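Local coordinates for siderophore-interacting protein (Aeromonas hydrophila, PDB 6K2L) that binds the flavin cofactor FAD and probably reduces ferric iron held by siderophores, so that the metal can be released inside the cell, at residues H138-G143 with R163-L168; Y215-G220 with R242-P247; L209-S214 with R234-D239; D20-L25 with D175-S180. The protein carries 1 engineered substitution. One frame throughout, in Å; residues are numbered along the deposited sequence.

From the N terminus, residues 20-25, the hairpin between the first two strands of the antiparallel barrel, open the longest loop; contact 4 closes it at 175-180 and so ties the barrel to the C-terminal part of the protein. Contact 1 is nested inside that loop, where strand 138-144 pairs with strand 163-170 in the five-stranded parallel sheet. Contacts 2 and 3 follow and cross: 209-214 and 215-220 come first, then 234-239 meets the former and 242-247 the latter. Contact 2 adds strand 243-245 beside strand 214-218, and contact 3 packs the connections leading toward these strands. Contacts 1 and 2 meet within the sheet.

Contact 1: residues H138-G143 with R163-L168; sequences HYYMVG and RGHIAL
Tyr140 and His165 both hold CG anti to the carbonyl carbon and beside the backbone N (chi1 -54° and -50°), which sends their rings the same way from adjoining strands. The rings meet rim to rim, Tyr140 CE1 lying 3.4 Å from His165 CD2 at the edge of each ring. The planes differ by 24°, and because the rings lie side by side rather than one above the other, neither covers the other's face. Tyrosine suits this place because its hydroxyl reaches past the sheet to the backbone N of Glu210, while His165 ND1 makes a weak bond to Thr186.

Beneath the side chains the strands run parallel in unbroken register. Residues Tyr139, Met141 and Gly143 supply this ladder: Tyr139 N bonds to Arg163 O (2.7 Å), His165 N to Tyr139 O (2.9 Å), and the pattern ends with Gly143 N on Ala167 O (3.3 Å). The backbone N and O of Tyr140 and the N of Val142 bond instead to strand 214-218. Gly164 fits because its CA comes within 3.0 Å of Tyr139 O and its backbone angles favour glycine. On the other face Met141 CB touches Ile166 CG1 at 3.9 Å, and Leu168 CD2 lies 3.6 Å from Gly143 O.

The pair forms two strands of a beta-alpha-beta unit joined by helix 148-155. The paired peptide groups satisfy one another, Met141 and Ile166 pack on one face while the other carries the Tyr140-His165 pair, and the buried tyrosine hydroxyl is met by the Glu210 amide.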
loop_
_atom_site.group_PDB
_atom_site.type_symbol
_atom_site.label_atom_id
_atom_site.label_comp_id
_atom_site.label_asym_id
_atom_site.label_seq_id
_atom_site.Cartn_x
_atom_site.Cartn_y
_atom_site.Cartn_z
ATOM N N HIS A 138 -16.610 -8.654 -0.850
ATOM C CA HIS A 138 -17.035 -8.569 0.536
ATOM C C HIS A 138 -15.856 -8.876 1.455
ATOM O O HIS A 138 -15.031 -9.746 1.157
ATOM C CB HIS A 138 -18.192 -9.521 0.772
ATOM C CG HIS A 138 -19.457 -9.076 0.106
ATOM N ND1 HIS A 138 -19.733 -9.346 -1.220
ATOM C CD2 HIS A 138 -20.514 -8.370 0.577
ATOM C CE1 HIS A 138 -20.893 -8.807 -1.542
ATOM N NE2 HIS A 138 -21.395 -8.221 -0.467
ATOM N N TYR A 139 -15.763 -8.141 2.561
ATOM C CA TYR A 139 -14.668 -8.273 3.521
ATOM C C TYR A 139 -15.223 -8.350 4.940
ATOM O O TYR A 139 -15.979 -7.471 5.371
ATOM C CB TYR A 139 -13.703 -7.097 3.419
ATOM C CG TYR A 139 -12.879 -7.075 2.174
ATOM C CD1 TYR A 139 -11.775 -7.907 2.033
ATOM C CD2 TYR A 139 -13.192 -6.196 1.138
ATOM C CE1 TYR A 139 -11.014 -7.878 0.888
ATOM C CE2 TYR A 139 -12.449 -6.154 -0.032
ATOM C CZ TYR A 139 -11.355 -6.992 -0.157
ATOM O OH TYR A 139 -10.592 -6.930 -1.314
ATOM N N TYR A 140 -14.832 -9.376 5.678
ATOM C CA TYR A 140 -15.325 -9.577 7.037
ATOM C C TYR A 140 -14.129 -9.793 7.941
ATOM O O TYR A 140 -13.472 -10.837 7.852
ATOM C CB TYR A 140 -16.271 -10.772 7.115
ATOM C CG TYR A 140 -17.406 -10.686 6.143
ATOM C CD1 TYR A 140 -18.506 -9.874 6.397
ATOM C CD2 TYR A 140 -17.366 -11.393 4.952
ATOM C CE1 TYR A 140 -19.560 -9.797 5.490
ATOM C CE2 TYR A 140 -18.391 -11.321 4.054
ATOM C CZ TYR A 140 -19.480 -10.521 4.311
ATOM O OH TYR A 140 -20.472 -10.488 3.371
ATOM N N MET A 141 -13.883 -8.840 8.845
ATOM C CA MET A 141 -12.607 -8.738 9.526
ATOM C C MET A 141 -12.878 -8.568 11.021
ATOM O O MET A 141 -13.747 -7.784 11.406
ATOM C CB MET A 141 -11.841 -7.548 8.948
ATOM C CG MET A 141 -11.399 -7.727 7.455
ATOM S SD MET A 141 -10.215 -6.442 7.034
ATOM C CE MET A 141 -10.670 -6.016 5.311
ATOM N N VAL A 142 -12.146 -9.286 11.873
ATOM C CA VAL A 142 -12.256 -9.115 13.320
ATOM C C VAL A 142 -10.847 -9.020 13.883
ATOM O O VAL A 142 -9.921 -9.663 13.372
ATOM C CB VAL A 142 -13.067 -10.259 13.991
ATOM C CG1 VAL A 142 -13.006 -10.164 15.487
ATOM C CG2 VAL A 142 -14.546 -10.255 13.545
ATOM N N GLY A 143 -10.669 -8.181 14.904
ATOM C CA GLY A 143 -9.392 -8.157 15.596
ATOM C C GLY A 143 -9.446 -7.323 16.860
ATOM O O GLY A 143 -10.499 -6.818 17.263
ATOM N N ARG A 163 -17.245 -3.946 0.200
ATOM C CA ARG A 163 -18.319 -4.055 1.175
ATOM C C ARG A 163 -17.899 -4.999 2.289
ATOM O O ARG A 163 -16.974 -5.794 2.141
ATOM C CB ARG A 163 -19.605 -4.558 0.533
ATOM C CG ARG A 163 -20.144 -3.602 -0.492
ATOM C CD ARG A 163 -21.623 -3.799 -0.695
ATOM N NE ARG A 163 -22.413 -3.252 0.410
ATOM C CZ ARG A 163 -22.745 -1.967 0.554
ATOM N NH1 ARG A 163 -22.349 -1.063 -0.344
ATOM N NH2 ARG A 163 -23.488 -1.595 1.595
ATOM N N GLY A 164 -18.584 -4.913 3.405
ATOM C CA GLY A 164 -18.389 -5.900 4.433
ATOM C C GLY A 164 -18.631 -5.332 5.811
ATOM O O GLY A 164 -19.321 -4.332 5.992
ATOM N N HIS A 165 -18.048 -6.001 6.800
ATOM C CA HIS A 165 -18.181 -5.617 8.190
ATOM C C HIS A 165 -16.859 -5.860 8.895
ATOM O O HIS A 165 -16.185 -6.870 8.651
ATOM C CB HIS A 165 -19.287 -6.407 8.894
ATOM C CG HIS A 165 -20.596 -6.427 8.158
ATOM N ND1 HIS A 165 -21.549 -5.441 8.305
ATOM C CD2 HIS A 165 -21.120 -7.326 7.290
ATOM C CE1 HIS A 165 -22.597 -5.727 7.556
ATOM N NE2 HIS A 165 -22.368 -6.874 6.940
ATOM N N ILE A 166 -16.514 -4.934 9.785
ATOM C CA ILE A 166 -15.345 -5.013 10.640
ATOM C C ILE A 166 -15.801 -4.801 12.080
ATOM O O ILE A 166 -16.564 -3.869 12.366
ATOM C CB ILE A 166 -14.293 -3.963 10.223
ATOM C CG1 ILE A 166 -13.863 -4.227 8.782
ATOM C CG2 ILE A 166 -13.102 -3.971 11.189
ATOM C CD1 ILE A 166 -13.004 -3.161 8.211
ATOM N N ALA A 167 -15.345 -5.659 12.991
ATOM C CA ALA A 167 -15.585 -5.469 14.422
ATOM C C ALA A 167 -14.250 -5.499 15.160
ATOM O O ALA A 167 -13.442 -6.402 14.934
ATOM C CB ALA A 167 -16.521 -6.543 14.974
ATOM N N LEU A 168 -14.019 -4.540 16.057
ATOM C CA LEU A 168 -12.786 -4.529 16.840
ATOM C C LEU A 168 -13.057 -4.563 18.343
ATOM O O LEU A 168 -13.917 -3.836 18.834
ATOM C CB LEU A 168 -11.968 -3.305 16.506
ATOM C CG LEU A 168 -11.543 -3.184 15.034
ATOM C CD1 LEU A 168 -10.944 -1.820 14.773
ATOM C CD2 LEU A 168 -10.549 -4.269 14.670
#

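Contact 2: residues Y215-G220 with R242-P247; sequences YFWFGG and RVYAVP
Strand 215-218 and strand 243-245 run parallel, 4.6 Å apart with axes only 2° from alignment, joined by four backbone hydrogen bonds from Phe216 N on Arg242 O to Val246 N on Phe218 O (3.0 Å). Trp217 and Tyr244 dominate the side chains. CG is anti to the backbone N in Trp217 (chi1 -168°) and likewise in Tyr244, which lays the phenol over the indole's five-membered ring as an offset stack. The centroids of that ring and the Tyr244 ring are 3.8 Å apart, their planes nearly parallel (5°). Val246 CG2 sits over the opposite face of Tyr244, toward its rim, and the Tyr244 hydroxyl bonds to that of Tyr248. Tyr215 adds its OH, 3.3 Å from Tyr244 CB. On the other face of the sheet Phe218 CE2 rests 4.1 Å from Val243 CG1; Phe218 also touches Val232 of helix 222-235, and Ala245 touches its Val225 and Arg229. Gly219, lacking a side chain, leaves room for the far end of the Trp217 indole.

This beta-alpha-beta crossover edges the parallel sheet of a ferredoxin-reductase-like fold; the Val246 side chain lies about 4 Å from the bound FAD, placing the strands' C-terminal ends beside the flavin.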
loop_
_atom_site.group_PDB
_atom_site.type_symbol
_atom_site.label_atom_id
_atom_site.label_comp_id
_atom_site.label_asym_id
_atom_site.label_seq_id
_atom_site.Cartn_x
_atom_site.Cartn_y
_atom_site.Cartn_z
ATOM N N TYR A 215 -13.698 -12.421 1.461
ATOM C CA TYR A 215 -12.460 -12.674 2.182
ATOM C C TYR A 215 -12.715 -12.441 3.667
ATOM O O TYR A 215 -13.188 -11.368 4.057
ATOM C CB TYR A 215 -11.348 -11.764 1.680
ATOM C CG TYR A 215 -9.997 -12.037 2.304
ATOM C CD1 TYR A 215 -9.405 -13.291 2.191
ATOM C CD2 TYR A 215 -9.300 -11.029 2.987
ATOM C CE1 TYR A 215 -8.161 -13.543 2.752
ATOM C CE2 TYR A 215 -8.053 -11.271 3.546
ATOM C CZ TYR A 215 -7.494 -12.534 3.424
ATOM O OH TYR A 215 -6.268 -12.789 3.981
ATOM N N PHE A 216 -12.419 -13.451 4.483
ATOM C CA PHE A 216 -12.578 -13.395 5.926
ATOM C C PHE A 216 -11.206 -13.289 6.574
ATOM O O PHE A 216 -10.313 -14.076 6.272
ATOM C CB PHE A 216 -13.312 -14.630 6.432
ATOM C CG PHE A 216 -14.680 -14.801 5.841
ATOM C CD1 PHE A 216 -14.850 -15.304 4.551
ATOM C CD2 PHE A 216 -15.804 -14.470 6.580
ATOM C CE1 PHE A 216 -16.129 -15.463 4.016
ATOM C CE2 PHE A 216 -17.090 -14.630 6.046
ATOM C CZ PHE A 216 -17.248 -15.122 4.762
ATOM N N TRP A 217 -11.033 -12.293 7.434
ATOM C CA TRP A 217 -9.752 -12.006 8.062
ATOM C C TRP A 217 -9.987 -11.913 9.560
ATOM O O TRP A 217 -10.679 -11.001 10.023
ATOM C CB TRP A 217 -9.153 -10.719 7.516
ATOM C CG TRP A 217 -7.720 -10.495 7.884
ATOM C CD1 TRP A 217 -6.626 -10.733 7.099
ATOM C CD2 TRP A 217 -7.215 -9.994 9.134
ATOM N NE1 TRP A 217 -5.471 -10.410 7.783
ATOM C CE2 TRP A 217 -5.811 -9.942 9.028
ATOM C CE3 TRP A 217 -7.816 -9.544 10.308
ATOM C CZ2 TRP A 217 -5.003 -9.459 10.055
ATOM C CZ3 TRP A 217 -7.012 -9.067 11.330
ATOM C CH2 TRP A 217 -5.623 -9.028 11.197
ATOM N N PHE A 218 -9.442 -12.880 10.305
ATOM C CA PHE A 218 -9.539 -12.964 11.756
ATOM C C PHE A 218 -8.117 -12.938 12.323
ATOM O O PHE A 218 -7.304 -13.816 12.009
ATOM C CB PHE A 218 -10.282 -14.242 12.167
ATOM C CG PHE A 218 -11.604 -14.461 11.434
ATOM C CD1 PHE A 218 -12.554 -13.449 11.359
ATOM C CD2 PHE A 218 -11.897 -15.681 10.835
ATOM C CE1 PHE A 218 -13.771 -13.651 10.692
ATOM C CE2 PHE A 218 -13.098 -15.895 10.171
ATOM C CZ PHE A 218 -14.045 -14.884 10.104
ATOM N N GLY A 219 -7.804 -11.905 13.117
ATOM C CA GLY A 219 -6.516 -11.803 13.772
ATOM C C GLY A 219 -6.686 -11.263 15.180
ATOM O O GLY A 219 -7.791 -11.006 15.632
ATOM N N GLY A 220 -5.573 -11.060 15.859
ATOM C CA GLY A 220 -5.678 -10.645 17.252
ATOM C C GLY A 220 -5.702 -11.817 18.213
ATOM O O GLY A 220 -5.271 -12.917 17.862
ATOM N N ARG A 242 -9.611 -18.322 1.261
ATOM C CA ARG A 242 -10.315 -17.058 1.440
ATOM C C ARG A 242 -10.670 -16.794 2.896
ATOM O O ARG A 242 -11.541 -15.969 3.182
ATOM C CB ARG A 242 -11.552 -17.020 0.550
ATOM C CG ARG A 242 -11.157 -16.674 -0.866
ATOM C CD ARG A 242 -12.167 -17.125 -1.882
ATOM N NE ARG A 242 -13.522 -16.822 -1.468
ATOM C CZ ARG A 242 -14.412 -17.726 -1.077
ATOM N NH1 ARG A 242 -14.073 -19.007 -1.046
ATOM N NH2 ARG A 242 -15.636 -17.332 -0.716
ATOM N N VAL A 243 -10.017 -17.496 3.818
ATOM C CA VAL A 243 -10.155 -17.267 5.248
ATOM C C VAL A 243 -8.754 -17.114 5.821
ATOM O O VAL A 243 -7.925 -18.022 5.694
ATOM C CB VAL A 243 -10.902 -18.404 5.967
ATOM C CG1 VAL A 243 -11.014 -18.082 7.460
ATOM C CG2 VAL A 243 -12.278 -18.633 5.357
ATOM N N TYR A 244 -8.485 -15.969 6.431
ATOM C CA TYR A 244 -7.278 -15.753 7.219
ATOM C C TYR A 244 -7.694 -15.856 8.690
ATOM O O TYR A 244 -8.605 -15.146 9.141
ATOM C CB TYR A 244 -6.666 -14.398 6.854
ATOM C CG TYR A 244 -5.494 -13.926 7.671
ATOM C CD1 TYR A 244 -5.672 -13.387 8.958
ATOM C CD2 TYR A 244 -4.207 -13.954 7.139
ATOM C CE1 TYR A 244 -4.589 -12.918 9.695
ATOM C CE2 TYR A 244 -3.110 -13.503 7.867
ATOM C CZ TYR A 244 -3.305 -12.989 9.142
ATOM O OH TYR A 244 -2.220 -12.523 9.858
ATOM N N ALA A 245 -7.082 -16.781 9.425
ATOM C CA ALA A 245 -7.383 -16.975 10.851
ATOM C C ALA A 245 -6.066 -17.255 11.557
ATOM O O ALA A 245 -5.602 -18.396 11.612
ATOM C CB ALA A 245 -8.391 -18.092 11.085
ATOM N N VAL A 246 -5.457 -16.195 12.084
ATOM C CA VAL A 246 -4.149 -16.264 12.712
ATOM C C VAL A 246 -4.296 -15.643 14.095
ATOM O O VAL A 246 -4.575 -14.445 14.199
ATOM C CB VAL A 246 -3.081 -15.511 11.905
ATOM C CG1 VAL A 246 -1.791 -15.489 12.653
ATOM C CG2 VAL A 246 -2.905 -16.122 10.547
ATOM N N PRO A 247 -4.138 -16.399 15.182
ATOM C CA PRO A 247 -4.185 -15.768 16.514
ATOM C C PRO A 247 -2.875 -15.041 16.770
ATOM O O PRO A 247 -1.793 -15.622 16.659
ATOM C CB PRO A 247 -4.395 -16.948 17.472
ATOM C CG PRO A 247 -4.558 -18.194 16.567
ATOM C CD PRO A 247 -3.929 -17.857 15.261
#

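Contact 3: residues L209-S214 with R234-D239; sequences LEEQQS and RTLEVD
Glu211, Leu236 and Leu209 bury most of the surface here, and Leu236 meets both of the others, with a different methyl for each. One of these, CD1, meets Leu209 CD1 at 3.6 Å, the two leucine side chains crossing at about a right angle. The other, Leu236 CD2, presses on the CB of Glu211 at 3.5 Å and on Leu209 O at 3.6 Å. A branched leucine suits the place because it can serve both neighbours at once. Glu211 gives its aliphatic part to this packing: CG sits between the backbone N and the carbonyl carbon (chi1 72°), and the extended chain carries OE1 to 3.8 Å from Glu237 N, too far for a bond. Contact is thus van der Waals in kind.

Polar order comes from within the loop and from outside. Ser214 OG donates to Glu210 O at 2.7 Å, from above the carbonyl plane, and links the two ends of 210-214. Arg242 makes weak bonds to the carbonyl oxygens of Glu211 and Ser214, while Leu209 also leans on Tyr140.

The contact lies at the surface, where the loop entering strand 214-218 packs against the chain leaving helix 222-235, a junction belonging to the beta-alpha-beta crossover that continues into strand 243-245.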
loop_
_atom_site.group_PDB
_atom_site.type_symbol
_atom_site.label_atom_id
_atom_site.label_comp_id
_atom_site.label_asym_id
_atom_site.label_seq_id
_atom_site.Cartn_x
_atom_site.Cartn_y
_atom_site.Cartn_z
ATOM N N LEU A 209 -23.616 -13.213 6.017
ATOM C CA LEU A 209 -22.318 -13.243 5.367
ATOM C C LEU A 209 -22.451 -13.801 3.955
ATOM O O LEU A 209 -23.168 -14.778 3.724
ATOM C CB LEU A 209 -21.321 -14.090 6.173
ATOM C CG LEU A 209 -21.192 -13.763 7.666
ATOM C CD1 LEU A 209 -20.523 -14.908 8.408
ATOM C CD2 LEU A 209 -20.453 -12.451 7.878
ATOM N N GLU A 210 -21.752 -13.178 3.019
ATOM C CA GLU A 210 -21.621 -13.716 1.679
ATOM C C GLU A 210 -20.561 -14.801 1.649
ATOM O O GLU A 210 -19.439 -14.589 2.117
ATOM C CB GLU A 210 -21.245 -12.599 0.724
ATOM C CG GLU A 210 -22.338 -11.553 0.648
ATOM C CD GLU A 210 -23.514 -12.011 -0.204
ATOM O OE1 GLU A 210 -23.281 -12.877 -1.088
ATOM O OE2 GLU A 210 -24.649 -11.499 0.012
ATOM N N GLU A 211 -20.905 -15.965 1.099
ATOM C CA GLU A 211 -19.919 -17.025 0.987
ATOM C C GLU A 211 -19.187 -17.006 -0.336
ATOM O O GLU A 211 -18.165 -17.687 -0.459
ATOM C CB GLU A 211 -20.560 -18.402 1.196
ATOM C CG GLU A 211 -21.433 -18.869 0.056
ATOM C CD GLU A 211 -22.302 -20.039 0.474
ATOM O OE1 GLU A 211 -21.757 -21.157 0.617
ATOM O OE2 GLU A 211 -23.521 -19.835 0.679
ATOM N N GLN A 212 -19.669 -16.256 -1.320
ATOM C CA GLN A 212 -19.002 -16.173 -2.613
ATOM C C GLN A 212 -18.338 -14.811 -2.766
ATOM O O GLN A 212 -18.869 -13.794 -2.311
ATOM C CB GLN A 212 -19.967 -16.416 -3.785
ATOM C CG GLN A 212 -20.826 -17.667 -3.673
ATOM C CD GLN A 212 -20.034 -18.971 -3.752
ATOM O OE1 GLN A 212 -18.847 -18.985 -4.124
ATOM N NE2 GLN A 212 -20.694 -20.081 -3.392
ATOM N N GLN A 213 -17.173 -14.806 -3.402
ATOM C CA GLN A 213 -16.407 -13.587 -3.654
ATOM C C GLN A 213 -16.194 -12.780 -2.380
ATOM O O GLN A 213 -16.417 -11.568 -2.345
ATOM C CB GLN A 213 -17.077 -12.727 -4.715
ATOM C CG GLN A 213 -16.085 -12.100 -5.669
ATOM C CD GLN A 213 -16.709 -11.803 -7.001
ATOM O OE1 GLN A 213 -17.686 -12.448 -7.400
ATOM N NE2 GLN A 213 -16.163 -10.813 -7.702
ATOM N N SER A 214 -15.742 -13.459 -1.325
ATOM C CA SER A 214 -15.521 -12.790 -0.057
ATOM C C SER A 214 -14.213 -13.251 0.562
ATOM O O SER A 214 -13.688 -14.313 0.245
ATOM C CB SER A 214 -16.687 -13.023 0.919
ATOM O OG SER A 214 -17.046 -14.388 0.989
ATOM N N ARG A 234 -18.946 -23.597 10.181
ATOM C CA ARG A 234 -20.218 -24.271 10.422
ATOM C C ARG A 234 -21.364 -23.730 9.567
ATOM O O ARG A 234 -22.145 -24.514 9.023
ATOM C CB ARG A 234 -20.583 -24.199 11.912
ATOM C CG ARG A 234 -19.509 -24.848 12.789
ATOM C CD ARG A 234 -19.963 -25.035 14.224
ATOM N NE ARG A 234 -20.813 -26.216 14.359
ATOM C CZ ARG A 234 -22.074 -26.189 14.783
ATOM N NH1 ARG A 234 -22.625 -25.029 15.129
ATOM N NH2 ARG A 234 -22.776 -27.322 14.869
ATOM N N THR A 235 -21.503 -22.414 9.427
ATOM C CA THR A 235 -22.698 -21.901 8.767
ATOM C C THR A 235 -22.512 -21.603 7.281
ATOM O O THR A 235 -23.477 -21.191 6.623
ATOM C CB THR A 235 -23.204 -20.642 9.478
ATOM O OG1 THR A 235 -24.434 -20.221 8.867
ATOM C CG2 THR A 235 -22.189 -19.522 9.365
ATOM N N LEU A 236 -21.319 -21.800 6.733
ATOM C CA LEU A 236 -21.058 -21.485 5.339
ATOM C C LEU A 236 -19.974 -22.434 4.852
ATOM O O LEU A 236 -19.313 -23.104 5.650
ATOM C CB LEU A 236 -20.623 -20.014 5.169
ATOM C CG LEU A 236 -21.532 -18.837 5.578
ATOM C CD1 LEU A 236 -20.786 -17.916 6.524
ATOM C CD2 LEU A 236 -21.947 -18.079 4.354
ATOM N N GLU A 237 -19.783 -22.474 3.535
ATOM C CA GLU A 237 -18.642 -23.184 2.964
ATOM C C GLU A 237 -17.758 -22.226 2.167
ATOM O O GLU A 237 -18.078 -21.841 1.032
ATOM C CB GLU A 237 -19.067 -24.412 2.147
ATOM C CG GLU A 237 -19.205 -25.636 3.038
ATOM C CD GLU A 237 -17.902 -25.846 3.893
ATOM O OE1 GLU A 237 -17.988 -26.129 5.110
ATOM O OE2 GLU A 237 -16.776 -25.726 3.353
ATOM N N VAL A 238 -16.638 -21.848 2.784
ATOM C CA VAL A 238 -15.659 -20.966 2.175
ATOM C C VAL A 238 -14.353 -21.729 2.077
ATOM O O VAL A 238 -13.945 -22.395 3.033
ATOM C CB VAL A 238 -15.502 -19.690 3.019
ATOM C CG1 VAL A 238 -14.446 -18.758 2.396
ATOM C CG2 VAL A 238 -16.841 -19.010 3.201
ATOM N N ASP A 239 -13.704 -21.643 0.932
ATOM C CA ASP A 239 -12.418 -22.310 0.814
ATOM C C ASP A 239 -11.393 -21.687 1.759
ATOM O O ASP A 239 -11.455 -20.500 2.093
ATOM C CB ASP A 239 -11.890 -22.253 -0.622
ATOM C CG ASP A 239 -10.656 -23.119 -0.817
ATOM O OD1 ASP A 239 -10.740 -24.361 -0.600
ATOM O OD2 ASP A 239 -9.588 -22.558 -1.157
#

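Contact 4: residues D20-L25 with D175-S180; sequences DVSPHL and DVQDLS
Asp175 and His24 cross nearly at a right angle, the carboxylate and imidazole planes 73° apart, and the carboxylate reaches two residues further back to Ser22. Asp175 OD1 accepts the hydroxyl of Ser22 OG at 2.5 Å, a length so short that it is doubtful in detail, and the backbone His24 N at 2.7 Å, the latter on the syn lone pair. Ser22 holds OG between its backbone N and carbonyl carbon (chi1 85°), which turns the hydroxyl to the acid. Asp175 OD2 is left for His24 ND1, 2.8 Å away in a weak, bent bond.

The donors are arranged by a type I turn from Ser22 to Leu25, part of the tight hairpin between strands 11-20 and 25-31 of the FAD-binding barrel, with a classic beta bulge where Val21 and Ser22 face Leu25. Pro23 suits the turn's second position; it has no amide hydrogen to offer Asp175 OD1, and the bond comes from the next amide, His24 N. Pro23 CD slides past Asp175 OD1 at 3.6 Å.

Gln177 approaches from the loop that follows strand 163-170, in the other domain. Its extended chain crosses Leu25 at about a right angle, bringing Gln177 NE2 to 3.5 Å from Leu25 CD2, and crosses Val21 obliquely, with Gln177 NE2 3.7 Å from Val21 CG2. Leu148 and Trp189 pack on the same glutamine, and the His24 ring meets Tyr172.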
loop_
_atom_site.group_PDB
_atom_site.type_symbol
_atom_site.label_atom_id
_atom_site.label_comp_id
_atom_site.label_asym_id
_atom_site.label_seq_id
_atom_site.Cartn_x
_atom_site.Cartn_y
_atom_site.Cartn_z
ATOM N N ASP A 20 1.733 8.633 19.737
ATOM C CA ASP A 20 0.644 7.856 20.325
ATOM C C ASP A 20 -0.636 8.183 19.561
ATOM O O ASP A 20 -1.255 9.223 19.783
ATOM C CB ASP A 20 0.529 8.145 21.816
ATOM C CG ASP A 20 1.503 7.308 22.650
ATOM O OD1 ASP A 20 2.367 6.617 22.053
ATOM O OD2 ASP A 20 1.407 7.350 23.904
ATOM N N VAL A 21 -1.024 7.291 18.637
ATOM C CA VAL A 21 -2.233 7.531 17.853
ATOM C C VAL A 21 -3.455 7.352 18.730
ATOM O O VAL A 21 -4.523 7.904 18.457
ATOM C CB VAL A 21 -2.301 6.620 16.615
ATOM C CG1 VAL A 21 -0.967 6.585 15.899
ATOM C CG2 VAL A 21 -2.719 5.263 17.036
ATOM N N SER A 22 -3.309 6.608 19.805
ATOM C CA SER A 22 -4.304 6.462 20.845
ATOM C C SER A 22 -3.497 6.128 22.084
ATOM O O SER A 22 -2.292 5.877 21.982
ATOM C CB SER A 22 -5.333 5.378 20.479
ATOM O OG SER A 22 -4.898 4.074 20.846
ATOM N N PRO A 23 -4.106 6.176 23.273
ATOM C CA PRO A 23 -3.312 5.949 24.499
ATOM C C PRO A 23 -2.623 4.589 24.583
ATOM O O PRO A 23 -1.585 4.475 25.245
ATOM C CB PRO A 23 -4.353 6.120 25.611
ATOM C CG PRO A 23 -5.315 7.087 25.042
ATOM C CD PRO A 23 -5.431 6.733 23.586
ATOM N N HIS A 24 -3.167 3.544 23.951
ATOM C CA HIS A 24 -2.560 2.218 23.996
ATOM C C HIS A 24 -2.154 1.709 22.617
ATOM O O HIS A 24 -2.118 0.502 22.382
ATOM C CB HIS A 24 -3.485 1.218 24.669
ATOM C CG HIS A 24 -3.735 1.519 26.103
ATOM N ND1 HIS A 24 -4.627 2.489 26.511
ATOM C CD2 HIS A 24 -3.190 1.004 27.232
ATOM C CE1 HIS A 24 -4.637 2.547 27.831
ATOM N NE2 HIS A 24 -3.772 1.658 28.294
ATOM N N LEU A 25 -1.841 2.611 21.700
ATOM C CA LEU A 25 -1.342 2.232 20.387
ATOM C C LEU A 25 -0.253 3.227 20.013
ATOM O O LEU A 25 -0.525 4.410 19.796
ATOM C CB LEU A 25 -2.467 2.195 19.349
ATOM C CG LEU A 25 -2.045 1.407 18.093
ATOM C CD1 LEU A 25 -1.861 -0.088 18.414
ATOM C CD2 LEU A 25 -2.977 1.629 16.899
ATOM N N ASP A 175 -9.200 4.163 23.103
ATOM C CA ASP A 175 -8.443 3.550 22.018
ATOM C C ASP A 175 -9.278 3.317 20.765
ATOM O O ASP A 175 -8.728 2.923 19.734
ATOM C CB ASP A 175 -7.788 2.264 22.511
ATOM C CG ASP A 175 -6.634 2.557 23.489
ATOM O OD1 ASP A 175 -5.637 3.177 23.045
ATOM O OD2 ASP A 175 -6.736 2.216 24.697
ATOM N N VAL A 176 -10.578 3.597 20.823
ATOM C CA VAL A 176 -11.388 3.746 19.622
ATOM C C VAL A 176 -10.859 4.933 18.833
ATOM O O VAL A 176 -10.590 6.003 19.391
ATOM C CB VAL A 176 -12.870 3.931 19.978
ATOM C CG1 VAL A 176 -13.676 4.280 18.738
ATOM C CG2 VAL A 176 -13.419 2.674 20.636
ATOM N N GLN A 177 -10.671 4.744 17.538
ATOM C CA GLN A 177 -10.061 5.775 16.728
ATOM C C GLN A 177 -10.750 5.798 15.380
ATOM O O GLN A 177 -11.524 4.907 15.041
ATOM C CB GLN A 177 -8.556 5.545 16.575
ATOM C CG GLN A 177 -8.126 4.110 16.729
ATOM C CD GLN A 177 -6.636 3.907 16.455
ATOM O OE1 GLN A 177 -6.143 4.179 15.348
ATOM N NE2 GLN A 177 -5.911 3.396 17.467
ATOM N N ASP A 178 -10.478 6.840 14.613
ATOM C CA ASP A 178 -11.033 6.912 13.276
ATOM C C ASP A 178 -10.267 5.952 12.384
ATOM O O ASP A 178 -9.046 5.824 12.489
ATOM C CB ASP A 178 -10.967 8.339 12.737
ATOM C CG ASP A 178 -11.682 9.337 13.652
ATOM O OD1 ASP A 178 -12.651 8.930 14.342
ATOM O OD2 ASP A 178 -11.288 10.529 13.681
ATOM N N LEU A 179 -11.010 5.202 11.586
ATOM C CA LEU A 179 -10.453 4.413 10.494
ATOM C C LEU A 179 -11.380 4.736 9.333
ATOM O O LEU A 179 -12.509 4.235 9.305
ATOM C CB LEU A 179 -10.471 2.924 10.790
ATOM C CG LEU A 179 -9.754 2.217 11.934
ATOM C CD1 LEU A 179 -9.616 0.775 11.491
ATOM C CD2 LEU A 179 -8.385 2.809 12.321
ATOM N N SER A 180 -10.952 5.596 8.412
ATOM C CA SER A 180 -11.823 5.849 7.275
ATOM C C SER A 180 -11.822 4.607 6.378
ATOM O O SER A 180 -10.764 4.053 6.049
ATOM C CB SER A 180 -11.412 7.112 6.502
ATOM O OG SER A 180 -12.354 7.407 5.463
#